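Local structure of carboxylase (Deinococcus radiodurans, 5H80) at residues V249-E254 / A286-A291. The protein probably carries out the biotin carboxylase step of a single-chain bacterial carboxylase, using ATP to carboxylate biotin. Residues are numbered along the deposited sequence; the frame is centred on the assembly and turned at random.
Sequences VTHLWE and AALQLA
Leu288 sits between Val249 and His251 where helix 277-293 packs on 249-256, an edge strand of the four-stranded antiparallel sheet in the ATP-binding domain, consistent with an ATP-grasp fold. Strand and helix segments run roughly antiparallel, at 144°, their axes 8.5 Å apart, and no hydrogen bond joins them. The two methyls of Leu288 divide the work: CD2 lies against the strand backbone, 3.6 Å from Thr250 O, and also meets Val249 CG2 at 4.1 Å, the two side chains lying alongside each other and pointing opposite ways. A chi1 of -67° sets Val249 CG1 opposite the carbonyl carbon, and the two methyls part, CG2 toward Leu288 O and CG1 toward Ala291 CB, 3.8 Å away. Cutting this valine back to alanine is likely to leave a gap beside Ala291 CB and take away the methyl that covers Leu288 CD2. Ala291 also touches Val242 of the neighbouring strand 236-245. His251 is held at both ring nitrogens, NE2 by Pro358 O and ND1 by Trp253 N, the latter lying in the ring plane at 3.0 Å. Thus fixed, the imidazole offers its carbon CD2 obliquely to Leu288 CD1, 4.1 Å away.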
loop_
_atom_site.group_PDB
_atom_site.type_symbol
_atom_site.label_atom_id
_atom_site.label_comp_id
_atom_site.label_asym_id
_atom_site.label_seq_id
_atom_site.Cartn_x
_atom_site.Cartn_y
_atom_site.Cartn_z
ATOM N N VAL A 249 -13.208 -2.532 25.170
ATOM C CA VAL A 249 -11.909 -2.247 24.738
ATOM C C VAL A 249 -11.446 -3.473 23.877
ATOM O O VAL A 249 -11.829 -4.669 24.057
ATOM C CB VAL A 249 -10.944 -1.921 25.955
ATOM C CG1 VAL A 249 -11.349 -0.613 26.612
ATOM C CG2 VAL A 249 -10.836 -3.120 26.901
ATOM N N THR A 250 -10.546 -3.135 22.954
ATOM C CA THR A 250 -9.853 -4.087 22.138
ATOM C C THR A 250 -8.448 -3.615 21.800
ATOM O O THR A 250 -7.966 -2.571 22.325
ATOM C CB THR A 250 -10.691 -4.404 20.890
ATOM O OG1 THR A 250 -10.248 -5.602 20.270
ATOM C CG2 THR A 250 -10.594 -3.242 19.893
ATOM N N HIS A 251 -7.745 -4.371 20.960
ATOM C CA HIS A 251 -6.370 -4.192 20.665
ATOM C C HIS A 251 -6.088 -4.530 19.187
ATOM O O HIS A 251 -6.821 -5.282 18.546
ATOM C CB HIS A 251 -5.450 -4.921 21.581
ATOM C CG HIS A 251 -5.422 -6.421 21.354
ATOM N ND1 HIS A 251 -4.652 -7.041 20.409
ATOM C CD2 HIS A 251 -6.182 -7.402 21.901
ATOM C CE1 HIS A 251 -4.855 -8.368 20.462
ATOM N NE2 HIS A 251 -5.834 -8.572 21.283
ATOM N N LEU A 252 -5.062 -3.915 18.696
ATOM C CA LEU A 252 -4.394 -4.245 17.366
ATOM C C LEU A 252 -2.953 -4.776 17.596
ATOM O O LEU A 252 -2.013 -4.388 16.863
ATOM C CB LEU A 252 -4.480 -3.120 16.327
ATOM C CG LEU A 252 -5.803 -2.812 15.668
ATOM C CD1 LEU A 252 -6.432 -4.078 15.048
ATOM C CD2 LEU A 252 -6.641 -2.167 16.683
ATOM N N TRP A 253 -2.729 -5.591 18.659
ATOM C CA TRP A 253 -1.465 -6.192 18.963
ATOM C C TRP A 253 -0.387 -5.131 19.245
ATOM O O TRP A 253 -0.713 -4.018 19.679
ATOM C CB TRP A 253 -1.021 -7.233 17.835
ATOM C CG TRP A 253 -2.085 -8.352 17.746
ATOM C CD1 TRP A 253 -2.151 -9.505 18.463
ATOM C CD2 TRP A 253 -3.130 -8.417 16.779
ATOM N NE1 TRP A 253 -3.206 -10.261 18.034
ATOM C CE2 TRP A 253 -3.843 -9.613 17.020
ATOM C CE3 TRP A 253 -3.574 -7.521 15.751
ATOM C CZ2 TRP A 253 -4.953 -9.995 16.216
ATOM C CZ3 TRP A 253 -4.738 -7.907 14.982
ATOM C CH2 TRP A 253 -5.323 -9.121 15.190
ATOM N N GLU A 254 0.849 -5.416 18.894
ATOM C CA GLU A 254 1.987 -4.668 19.312
ATOM C C GLU A 254 2.797 -4.027 18.240
ATOM O O GLU A 254 2.821 -4.457 17.060
ATOM C CB GLU A 254 2.889 -5.486 20.223
ATOM C CG GLU A 254 3.941 -6.421 19.669
ATOM C CD GLU A 254 3.402 -7.619 18.860
ATOM O OE1 GLU A 254 2.201 -7.901 18.992
ATOM O OE2 GLU A 254 4.265 -8.200 18.203
ATOM N N ALA A 286 -2.094 -6.582 30.098
ATOM C CA ALA A 286 -1.790 -5.343 30.867
ATOM C C ALA A 286 -2.396 -4.096 30.257
ATOM O O ALA A 286 -3.118 -3.319 30.914
ATOM C CB ALA A 286 -0.273 -5.113 31.063
ATOM N N ALA A 287 -2.194 -3.907 28.905
ATOM C CA ALA A 287 -2.751 -2.797 28.238
ATOM C C ALA A 287 -4.303 -2.765 28.264
ATOM O O ALA A 287 -4.930 -1.739 28.472
ATOM C CB ALA A 287 -2.151 -2.813 26.809
ATOM N N LEU A 288 -4.952 -3.898 28.018
ATOM C CA LEU A 288 -6.368 -4.033 28.127
ATOM C C LEU A 288 -6.989 -3.733 29.519
ATOM O O LEU A 288 -7.988 -3.053 29.551
ATOM C CB LEU A 288 -6.819 -5.382 27.619
ATOM C CG LEU A 288 -6.683 -5.715 26.082
ATOM C CD1 LEU A 288 -7.045 -7.153 25.852
ATOM C CD2 LEU A 288 -7.496 -4.717 25.182
ATOM N N GLN A 289 -6.302 -4.108 30.599
ATOM C CA GLN A 289 -6.657 -3.788 32.033
ATOM C C GLN A 289 -6.603 -2.283 32.298
ATOM O O GLN A 289 -7.588 -1.766 32.713
ATOM C CB GLN A 289 -5.672 -4.428 33.011
ATOM C CG GLN A 289 -5.781 -5.935 33.139
ATOM C CD GLN A 289 -4.840 -6.450 34.192
ATOM O OE1 GLN A 289 -3.635 -6.808 33.928
ATOM N NE2 GLN A 289 -5.299 -6.320 35.446
ATOM N N LEU A 290 -5.546 -1.600 31.874
ATOM C CA LEU A 290 -5.418 -0.166 31.976
ATOM C C LEU A 290 -6.558 0.536 31.255
ATOM O O LEU A 290 -7.206 1.446 31.758
ATOM C CB LEU A 290 -4.088 0.260 31.402
ATOM C CG LEU A 290 -2.951 -0.210 32.259
ATOM C CD1 LEU A 290 -1.648 -0.046 31.519
ATOM C CD2 LEU A 290 -2.920 0.515 33.596
ATOM N N ALA A 291 -6.826 0.103 30.018
ATOM C CA ALA A 291 -7.811 0.805 29.187
ATOM C C ALA A 291 -9.250 0.600 29.721
ATOM O O ALA A 291 -10.102 1.502 29.783
ATOM C CB ALA A 291 -7.771 0.149 27.799
#